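Local coordinates for probable ABC transporter extracellular-binding protein YckB (Bacillus subtilis, PDB 2IEE) that is probably the extracellular solute-binding component of an ABC transport system, a lipoprotein held at the cell membrane, at residues D90-K95 with N207-V212; Y107-G112 with S251-A256; K167-G172 with L194-H199. All coordinates share one frame; numbering follows the deposited sequence.

Contact 1 (D90-K95 with N207-V212); sequences DIDVTK and NKQALV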
loop_
_atom_site.group_PDB
_atom_site.type_symbol
_atom_site.label_atom_id
_atom_site.label_comp_id
_atom_site.label_asym_id
_atom_site.label_seq_id
_atom_site.Cartn_x
_atom_site.Cartn_y
_atom_site.Cartn_z
ATOM N N ASP A 90 -0.923 -5.572 -0.002
ATOM C CA ASP A 90 -0.578 -4.423 0.824
ATOM C C ASP A 90 -0.824 -4.706 2.313
ATOM O O ASP A 90 -1.274 -3.835 3.057
ATOM C CB ASP A 90 -1.420 -3.226 0.363
ATOM C CG ASP A 90 -0.768 -1.895 0.670
ATOM O OD1 ASP A 90 0.424 -1.717 0.325
ATOM O OD2 ASP A 90 -1.452 -1.022 1.242
ATOM N N ILE A 91 -0.513 -5.923 2.745
ATOM C CA ILE A 91 -0.724 -6.312 4.131
ATOM C C ILE A 91 0.451 -5.914 5.020
ATOM O O ILE A 91 1.590 -6.314 4.782
ATOM C CB ILE A 91 -0.959 -7.826 4.224
ATOM C CG1 ILE A 91 -2.107 -8.214 3.288
ATOM C CG2 ILE A 91 -1.287 -8.217 5.653
ATOM C CD1 ILE A 91 -2.326 -9.699 3.153
ATOM N N ASP A 92 0.163 -5.126 6.053
ATOM C CA ASP A 92 1.208 -4.663 6.953
ATOM C C ASP A 92 1.802 -5.786 7.785
ATOM O O ASP A 92 1.128 -6.763 8.128
ATOM C CB ASP A 92 0.682 -3.583 7.910
ATOM C CG ASP A 92 0.099 -2.378 7.186
ATOM O OD1 ASP A 92 0.652 -1.971 6.142
ATOM O OD2 ASP A 92 -0.910 -1.825 7.676
ATOM N N VAL A 93 3.083 -5.646 8.088
ATOM C CA VAL A 93 3.761 -6.613 8.925
ATOM C C VAL A 93 3.471 -6.113 10.334
ATOM O O VAL A 93 3.736 -4.954 10.639
ATOM C CB VAL A 93 5.290 -6.588 8.710
ATOM C CG1 VAL A 93 5.955 -7.595 9.634
ATOM C CG2 VAL A 93 5.617 -6.890 7.260
ATOM N N THR A 94 2.890 -6.963 11.172
ATOM C CA THR A 94 2.600 -6.591 12.554
ATOM C C THR A 94 3.002 -7.766 13.429
ATOM O O THR A 94 3.013 -8.907 12.968
ATOM C CB THR A 94 1.105 -6.305 12.786
ATOM O OG1 THR A 94 0.365 -7.528 12.691
ATOM C CG2 THR A 94 0.582 -5.302 11.758
ATOM N N LYS A 95 3.336 -7.490 14.685
ATOM C CA LYS A 95 3.739 -8.545 15.599
ATOM C C LYS A 95 2.635 -9.573 15.761
ATOM O O LYS A 95 2.898 -10.772 15.804
ATOM C CB LYS A 95 4.120 -7.961 16.959
ATOM C CG LYS A 95 5.588 -7.594 17.059
ATOM C CD LYS A 95 5.962 -7.149 18.460
ATOM C CE LYS A 95 7.462 -7.219 18.659
ATOM N NZ LYS A 95 7.926 -8.627 18.530
ATOM N N ASN A 207 4.683 2.053 8.502
ATOM C CA ASN A 207 4.206 0.722 8.150
ATOM C C ASN A 207 5.029 0.119 7.020
ATOM O O ASN A 207 5.716 0.837 6.288
ATOM C CB ASN A 207 2.723 0.791 7.740
ATOM C CG ASN A 207 2.469 1.757 6.571
ATOM O OD1 ASN A 207 2.782 1.462 5.412
ATOM N ND2 ASN A 207 1.902 2.913 6.878
ATOM N N LYS A 208 4.969 -1.202 6.898
ATOM C CA LYS A 208 5.680 -1.926 5.856
ATOM C C LYS A 208 4.848 -3.122 5.424
ATOM O O LYS A 208 4.109 -3.699 6.229
ATOM C CB LYS A 208 7.056 -2.385 6.351
ATOM C CG LYS A 208 7.058 -3.265 7.596
ATOM C CD LYS A 208 8.494 -3.457 8.091
ATOM C CE LYS A 208 8.564 -4.174 9.434
ATOM N NZ LYS A 208 9.979 -4.289 9.910
ATOM N N GLN A 209 4.959 -3.485 4.149
ATOM C CA GLN A 209 4.203 -4.605 3.601
ATOM C C GLN A 209 5.106 -5.709 3.056
ATOM O O GLN A 209 6.226 -5.462 2.595
ATOM C CB GLN A 209 3.267 -4.120 2.489
ATOM C CG GLN A 209 2.255 -3.082 2.924
ATOM C CD GLN A 209 2.895 -1.755 3.269
ATOM O OE1 GLN A 209 3.642 -1.196 2.472
ATOM N NE2 GLN A 209 2.596 -1.239 4.455
ATOM N N ALA A 210 4.601 -6.935 3.106
ATOM C CA ALA A 210 5.359 -8.085 2.639
ATOM C C ALA A 210 4.414 -9.194 2.225
ATOM O O ALA A 210 3.205 -9.099 2.441
ATOM C CB ALA A 210 6.289 -8.586 3.756
ATOM N N LEU A 211 4.972 -10.250 1.641
ATOM C CA LEU A 211 4.179 -11.391 1.210
ATOM C C LEU A 211 3.785 -12.239 2.418
ATOM O O LEU A 211 4.617 -12.541 3.278
ATOM C CB LEU A 211 4.972 -12.243 0.223
ATOM C CG LEU A 211 4.174 -13.380 -0.418
ATOM C CD1 LEU A 211 3.143 -12.801 -1.395
ATOM C CD2 LEU A 211 5.133 -14.333 -1.131
ATOM N N VAL A 212 2.519 -12.630 2.471
ATOM C CA VAL A 212 2.009 -13.426 3.584
ATOM C C VAL A 212 1.814 -14.894 3.216
ATOM O O VAL A 212 1.182 -15.217 2.209
ATOM C CB VAL A 212 0.649 -12.880 4.078
ATOM C CG1 VAL A 212 0.277 -13.533 5.392
ATOM C CG2 VAL A 212 0.710 -11.361 4.224
HETATM O O HOH W 1 0.853 -7.966 1.077
HETATM O O HOH W 2 3.377 -2.515 9.117
#
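Gln-209 and Asp-92 meet through a single beta bridge in the two-lobed fold of the bacterial solute-binding proteins, where the broken strand 197-214 passes the loop ahead of helix 95-98. The bridge is fastened by Val-93 N, which donates to Lys-208 O at 2.9 Å. The Gln-209 side chain runs beside those of Asp-90 and Asp-92. Its CB lies 3.6 Å from Ile-91 O, and CG rests 3.5 Å from Asp-90 OD1. A bend at the next bond (chi2 69°) brings the amide beside the Asp-92 carboxylate, planes 67° apart; CD lies 3.7 Å from Asp-92 OD1, and NE2 donates to that oxygen at 2.7 Å. The bond is fairly straight (N-H...O 158°), and the oxygen lies close to the amide plane. NE2 also gives a hydrogen to Asn-207 OD1, 2.9 Å away, while OE1 accepts from Lys-108, whose ammonium also forms a salt bridge with Asp-90 OD1. Glutamine suits this buried place because one amide can donate twice and accept once. A leucine here would probably leave Asp-92 OD1 and Asn-207 OD1 without their shared donor and Lys-108 without one of its acceptors. Water 1 links Ile-91 N to Ala-210 O, and water 2 links Lys-208 N to Val-93 O, extending the pairing beyond the bridge. Val-93 CG2 sits 4.0 Å from Ala-210 CB; separately, Ile-91 CD1 packs 3.6 Å from Val-212 CG2.

Contact 2 (Y107-G112 with S251-A256); sequences YKYSYG and SKKIDA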
loop_
_atom_site.group_PDB
_atom_site.type_symbol
_atom_site.label_atom_id
_atom_site.label_comp_id
_atom_site.label_asym_id
_atom_site.label_seq_id
_atom_site.Cartn_x
_atom_site.Cartn_y
_atom_site.Cartn_z
ATOM N N TYR A 107 8.883 -5.338 1.161
ATOM C CA TYR A 107 9.251 -4.749 -0.119
ATOM C C TYR A 107 8.630 -3.362 -0.321
ATOM O O TYR A 107 8.670 -2.798 -1.416
ATOM C CB TYR A 107 8.923 -5.682 -1.295
ATOM C CG TYR A 107 7.660 -6.505 -1.188
ATOM C CD1 TYR A 107 6.406 -5.915 -1.289
ATOM C CD2 TYR A 107 7.726 -7.892 -1.060
ATOM C CE1 TYR A 107 5.246 -6.683 -1.273
ATOM C CE2 TYR A 107 6.569 -8.674 -1.045
ATOM C CZ TYR A 107 5.333 -8.061 -1.153
ATOM O OH TYR A 107 4.181 -8.813 -1.154
ATOM N N LYS A 108 8.062 -2.817 0.750
ATOM C CA LYS A 108 7.485 -1.477 0.726
ATOM C C LYS A 108 7.422 -0.911 2.137
ATOM O O LYS A 108 6.964 -1.575 3.064
ATOM C CB LYS A 108 6.081 -1.461 0.101
ATOM C CG LYS A 108 5.468 -0.056 0.050
ATOM C CD LYS A 108 4.399 0.099 -1.037
ATOM C CE LYS A 108 3.079 -0.554 -0.652
ATOM N NZ LYS A 108 2.425 0.130 0.493
ATOM N N TYR A 109 7.906 0.317 2.286
ATOM C CA TYR A 109 7.899 1.007 3.566
ATOM C C TYR A 109 7.208 2.342 3.327
ATOM O O TYR A 109 7.467 3.013 2.329
ATOM C CB TYR A 109 9.328 1.246 4.060
ATOM C CG TYR A 109 10.138 -0.018 4.248
ATOM C CD1 TYR A 109 10.623 -0.730 3.153
ATOM C CD2 TYR A 109 10.424 -0.499 5.525
ATOM C CE1 TYR A 109 11.378 -1.890 3.324
ATOM C CE2 TYR A 109 11.178 -1.662 5.709
ATOM C CZ TYR A 109 11.650 -2.347 4.606
ATOM O OH TYR A 109 12.394 -3.488 4.779
ATOM N N SER A 110 6.324 2.727 4.234
ATOM C CA SER A 110 5.616 3.977 4.070
ATOM C C SER A 110 5.123 4.472 5.421
ATOM O O SER A 110 5.502 3.945 6.470
ATOM C CB SER A 110 4.438 3.778 3.109
ATOM O OG SER A 110 3.841 5.015 2.754
ATOM N N TYR A 111 4.295 5.505 5.372
ATOM C CA TYR A 111 3.700 6.117 6.551
ATOM C C TYR A 111 2.596 7.057 6.056
ATOM O O TYR A 111 2.531 7.369 4.868
ATOM C CB TYR A 111 4.761 6.886 7.356
ATOM C CG TYR A 111 5.592 7.850 6.549
ATOM C CD1 TYR A 111 5.085 9.082 6.152
ATOM C CD2 TYR A 111 6.889 7.520 6.169
ATOM C CE1 TYR A 111 5.853 9.971 5.392
ATOM C CE2 TYR A 111 7.664 8.392 5.409
ATOM C CZ TYR A 111 7.143 9.613 5.024
ATOM O OH TYR A 111 7.923 10.467 4.274
ATOM N N GLY A 112 1.724 7.490 6.958
ATOM C CA GLY A 112 0.648 8.375 6.562
ATOM C C GLY A 112 1.052 9.838 6.528
ATOM O O GLY A 112 1.993 10.248 7.205
ATOM N N SER A 251 10.657 0.728 -1.903
ATOM C CA SER A 251 11.265 -0.487 -1.360
ATOM C C SER A 251 12.302 -0.250 -0.269
ATOM O O SER A 251 12.776 -1.196 0.353
ATOM C CB SER A 251 11.896 -1.318 -2.484
ATOM O OG SER A 251 13.063 -0.697 -2.997
ATOM N N LYS A 252 12.659 1.008 -0.040
ATOM C CA LYS A 252 13.634 1.345 0.990
ATOM C C LYS A 252 13.009 2.267 2.026
ATOM O O LYS A 252 12.261 3.178 1.681
ATOM C CB LYS A 252 14.855 2.008 0.358
ATOM C CG LYS A 252 15.622 1.071 -0.566
ATOM C CD LYS A 252 16.766 1.774 -1.267
ATOM C CE LYS A 252 17.455 0.833 -2.239
ATOM N NZ LYS A 252 18.555 1.523 -2.964
ATOM N N LYS A 253 13.317 2.023 3.295
ATOM C CA LYS A 253 12.771 2.828 4.383
ATOM C C LYS A 253 13.242 4.277 4.343
ATOM O O LYS A 253 14.420 4.555 4.124
ATOM C CB LYS A 253 13.155 2.216 5.730
ATOM C CG LYS A 253 12.512 2.894 6.929
ATOM C CD LYS A 253 13.179 2.431 8.218
ATOM C CE LYS A 253 12.387 2.843 9.442
ATOM N NZ LYS A 253 11.098 2.111 9.512
ATOM N N ILE A 254 12.310 5.195 4.565
ATOM C CA ILE A 254 12.610 6.618 4.569
ATOM C C ILE A 254 13.051 7.059 5.958
ATOM O O ILE A 254 12.307 6.919 6.929
ATOM C CB ILE A 254 11.373 7.456 4.167
ATOM C CG1 ILE A 254 10.990 7.165 2.713
ATOM C CG2 ILE A 254 11.659 8.943 4.366
ATOM C CD1 ILE A 254 9.757 7.917 2.240
ATOM N N ASP A 255 14.267 7.584 6.053
ATOM C CA ASP A 255 14.781 8.062 7.328
ATOM C C ASP A 255 14.052 9.368 7.637
ATOM O O ASP A 255 14.491 10.449 7.236
ATOM C CB ASP A 255 16.289 8.299 7.231
ATOM C CG ASP A 255 16.880 8.838 8.519
ATOM O OD1 ASP A 255 16.586 8.273 9.596
ATOM O OD2 ASP A 255 17.647 9.822 8.455
ATOM N N ALA A 256 12.931 9.263 8.343
ATOM C CA ALA A 256 12.140 10.439 8.679
ATOM C C ALA A 256 11.616 10.419 10.110
ATOM O O ALA A 256 11.591 9.377 10.764
ATOM C CB ALA A 256 10.977 10.571 7.700
HETATM O O HOH W 3 9.768 4.213 1.454
#
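Water 3 gives one hydrogen to Tyr-109 O and the other to Lys-252 O, 2.7 Å from each, and so joins strand 108-116 to the chain that follows helix 236-244. No direct hydrogen bond links 107-112 with 251-256, although just before the latter Val-250 pairs with the backbone of Tyr-109. The Tyr-109 ring does most of the touching. With CG anti to its carbonyl carbon (chi1 -59°), the ring lies along the neighbouring backbone: Lys-253 N sits over one face, and Lys-253 CB makes an off-centre CH-pi contact 4.3 Å from the ring centroid. Ser-251 O comes within 3.4 Å of Tyr-109 CE1. Tyrosine suits this place, since a broad flat ring can lie against both peptide groups and methylenes. Farther along, Tyr-111 meets Ile-254 at about a right angle, Tyr-111 CE2 lying 3.8 Å from Ile-254 CD1, and the Tyr-181 ring meets the same ring, planes about 20° apart. At the other end, Ser-251 CA makes a CA-H...O contact with Tyr-107 O at 3.5 Å, and that oxygen also accepts from Tyr-49 OH. Between these two segments the adhesion is therefore mainly aromatic and van der Waals, with a water in place of a direct backbone bond.

Contact 3 (K167-G172 with L194-H199); sequences KDVANG and LNITIH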
loop_
_atom_site.group_PDB
_atom_site.type_symbol
_atom_site.label_atom_id
_atom_site.label_comp_id
_atom_site.label_asym_id
_atom_site.label_seq_id
_atom_site.Cartn_x
_atom_site.Cartn_y
_atom_site.Cartn_z
ATOM N N LYS A 167 -9.917 18.862 -5.212
ATOM C CA LYS A 167 -10.370 20.210 -5.551
ATOM C C LYS A 167 -11.087 20.902 -4.401
ATOM O O LYS A 167 -11.002 22.121 -4.260
ATOM C CB LYS A 167 -11.286 20.187 -6.780
ATOM C CG LYS A 167 -10.576 19.779 -8.052
ATOM C CD LYS A 167 -11.417 20.074 -9.280
ATOM C CE LYS A 167 -10.744 19.545 -10.540
ATOM N NZ LYS A 167 -9.351 20.063 -10.700
ATOM N N ASP A 168 -11.795 20.129 -3.582
ATOM C CA ASP A 168 -12.508 20.696 -2.446
ATOM C C ASP A 168 -11.518 21.205 -1.410
ATOM O O ASP A 168 -11.811 22.135 -0.657
ATOM C CB ASP A 168 -13.449 19.654 -1.824
ATOM C CG ASP A 168 -14.589 19.272 -2.755
ATOM O OD1 ASP A 168 -15.043 20.144 -3.529
ATOM O OD2 ASP A 168 -15.035 18.109 -2.710
ATOM N N VAL A 169 -10.346 20.582 -1.358
ATOM C CA VAL A 169 -9.322 21.034 -0.431
ATOM C C VAL A 169 -8.817 22.359 -0.992
ATOM O O VAL A 169 -8.773 23.373 -0.289
ATOM C CB VAL A 169 -8.135 20.060 -0.353
ATOM C CG1 VAL A 169 -6.987 20.712 0.423
ATOM C CG2 VAL A 169 -8.558 18.773 0.321
ATOM N N ALA A 170 -8.452 22.333 -2.270
ATOM C CA ALA A 170 -7.947 23.515 -2.965
ATOM C C ALA A 170 -8.949 24.661 -2.897
ATOM O O ALA A 170 -8.574 25.813 -2.727
ATOM C CB ALA A 170 -7.653 23.175 -4.427
ATOM N N ASN A 171 -10.225 24.323 -3.027
ATOM C CA ASN A 171 -11.307 25.304 -3.002
ATOM C C ASN A 171 -11.608 25.868 -1.630
ATOM O O ASN A 171 -12.231 26.917 -1.518
ATOM C CB ASN A 171 -12.592 24.676 -3.539
ATOM C CG ASN A 171 -12.578 24.534 -5.029
ATOM O OD1 ASN A 171 -13.355 23.767 -5.595
ATOM N ND2 ASN A 171 -11.700 25.285 -5.685
ATOM N N GLY A 172 -11.189 25.161 -0.593
ATOM C CA GLY A 172 -11.478 25.618 0.752
ATOM C C GLY A 172 -12.775 25.009 1.268
ATOM O O GLY A 172 -13.210 25.336 2.366
ATOM N N LEU A 194 -3.092 22.293 -9.063
ATOM C CA LEU A 194 -4.115 22.470 -8.036
ATOM C C LEU A 194 -3.516 23.032 -6.753
ATOM O O LEU A 194 -2.340 22.809 -6.461
ATOM C CB LEU A 194 -4.788 21.123 -7.764
ATOM C CG LEU A 194 -6.303 21.066 -7.580
ATOM C CD1 LEU A 194 -7.015 21.885 -8.665
ATOM C CD2 LEU A 194 -6.741 19.614 -7.636
ATOM N N ASN A 195 -4.318 23.766 -5.988
ATOM C CA ASN A 195 -3.832 24.343 -4.740
ATOM C C ASN A 195 -3.819 23.312 -3.619
ATOM O O ASN A 195 -4.574 23.417 -2.657
ATOM C CB ASN A 195 -4.680 25.549 -4.332
ATOM C CG ASN A 195 -4.261 26.126 -2.987
ATOM O OD1 ASN A 195 -3.075 26.174 -2.660
ATOM N ND2 ASN A 195 -5.234 26.576 -2.210
ATOM N N ILE A 196 -2.955 22.312 -3.763
ATOM C CA ILE A 196 -2.808 21.255 -2.773
ATOM C C ILE A 196 -1.338 20.870 -2.673
ATOM O O ILE A 196 -0.550 21.112 -3.587
ATOM C CB ILE A 196 -3.590 19.972 -3.158
ATOM C CG1 ILE A 196 -3.020 19.388 -4.454
ATOM C CG2 ILE A 196 -5.074 20.279 -3.296
ATOM C CD1 ILE A 196 -3.627 18.051 -4.856
ATOM N N THR A 197 -0.974 20.263 -1.556
ATOM C CA THR A 197 0.391 19.819 -1.348
ATOM C C THR A 197 0.365 18.888 -0.152
ATOM O O THR A 197 -0.624 18.837 0.579
ATOM C CB THR A 197 1.331 21.002 -1.036
ATOM O OG1 THR A 197 2.679 20.527 -0.912
ATOM C CG2 THR A 197 0.915 21.675 0.269
ATOM N N ILE A 198 1.440 18.137 0.034
ATOM C CA ILE A 198 1.547 17.233 1.166
ATOM C C ILE A 198 2.158 18.072 2.275
ATOM O O ILE A 198 3.174 18.733 2.059
ATOM C CB ILE A 198 2.466 16.039 0.836
ATOM C CG1 ILE A 198 1.816 15.196 -0.269
ATOM C CG2 ILE A 198 2.727 15.218 2.090
ATOM C CD1 ILE A 198 2.590 13.957 -0.678
ATOM N N HIS A 199 1.534 18.083 3.446
ATOM C CA HIS A 199 2.062 18.877 4.555
ATOM C C HIS A 199 3.481 18.410 4.870
ATOM O O HIS A 199 3.721 17.224 5.063
ATOM C CB HIS A 199 1.171 18.742 5.792
ATOM C CG HIS A 199 1.469 19.750 6.856
ATOM N ND1 HIS A 199 2.632 19.732 7.594
ATOM C CD2 HIS A 199 0.770 20.829 7.281
ATOM C CE1 HIS A 199 2.638 20.757 8.429
ATOM N NE2 HIS A 199 1.519 21.438 8.260
#
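Helix 162-171 ends in a Schellman motif, and its last turn sets Ala-170 against Asn-195 in the chain leading into strand 197-214 of the solute-binding-protein fold, beside the mixed sheet that contains strands 108-116 and 197-214. Gly-172 closes the helix with positive phi, 92°, its N reaching back to Val-169 O at 3.0 Å and more weakly to Asp-168 O. Any side chain at these backbone angles would press on the preceding carbonyl oxygen, which explains the glycine. Opposite the helix, Asn-195 is the centre of an inverse gamma turn, closed by a weak bond from Ile-196 N to Leu-194 O, and this tight turn brings three consecutive residues up to one small alanine. Ala-170 CB lies 4.0 Å from Leu-194 CG, 3.8 Å from Asn-195 CB and 4.0 Å from Ile-196 CG2. A single methyl suits a place where helix and turn backbones come so close: Ala-170 CA makes a CA-H...O contact with Asn-195 O at 3.4 Å. Val-169, one residue earlier, extends the apolar patch by offering CG1 to the same Ile-196 CG2. The Asn-195 side chain serves two neighbours. Its CG stands anti to the backbone N (chi1 176°), which carries the amide alongside the end of the helix; OD1 accepts from Asp-119 N, while ND2 makes a weak bond to Ala-170 O. At the outer edge the long chain of Lys-167 crosses Leu-194 at about a right angle, its methylenes suited to apolar company. Its ammonium has a long, weak ion pair with Glu-163; CG lies 3.9 Å from Leu-194 CD2, and NZ comes 3.6 Å from Leu-194 CD1.

Contacts 1 and 2 are neighbours, their centres about 12 Å apart, and they touch directly through Lys-108 of contact 2. Contact 3 stands apart, its centre about 30 Å from contact 1 and 24 Å from contact 2. All three reach the mixed sheet in which strands 108-116 and 197-214 run antiparallel side by side, and strand 197-214 serves both contacts 1 and 3 at well-separated points. Along the chain the segments of contacts 1 and 2 alternate, while contact 3 is nested inside both loops. As in other family 3 binding proteins, strands 108-116 and 197-214 probably pass between the lobes, placing contacts 1 and 2 near the hinge and contact 3 well away from it.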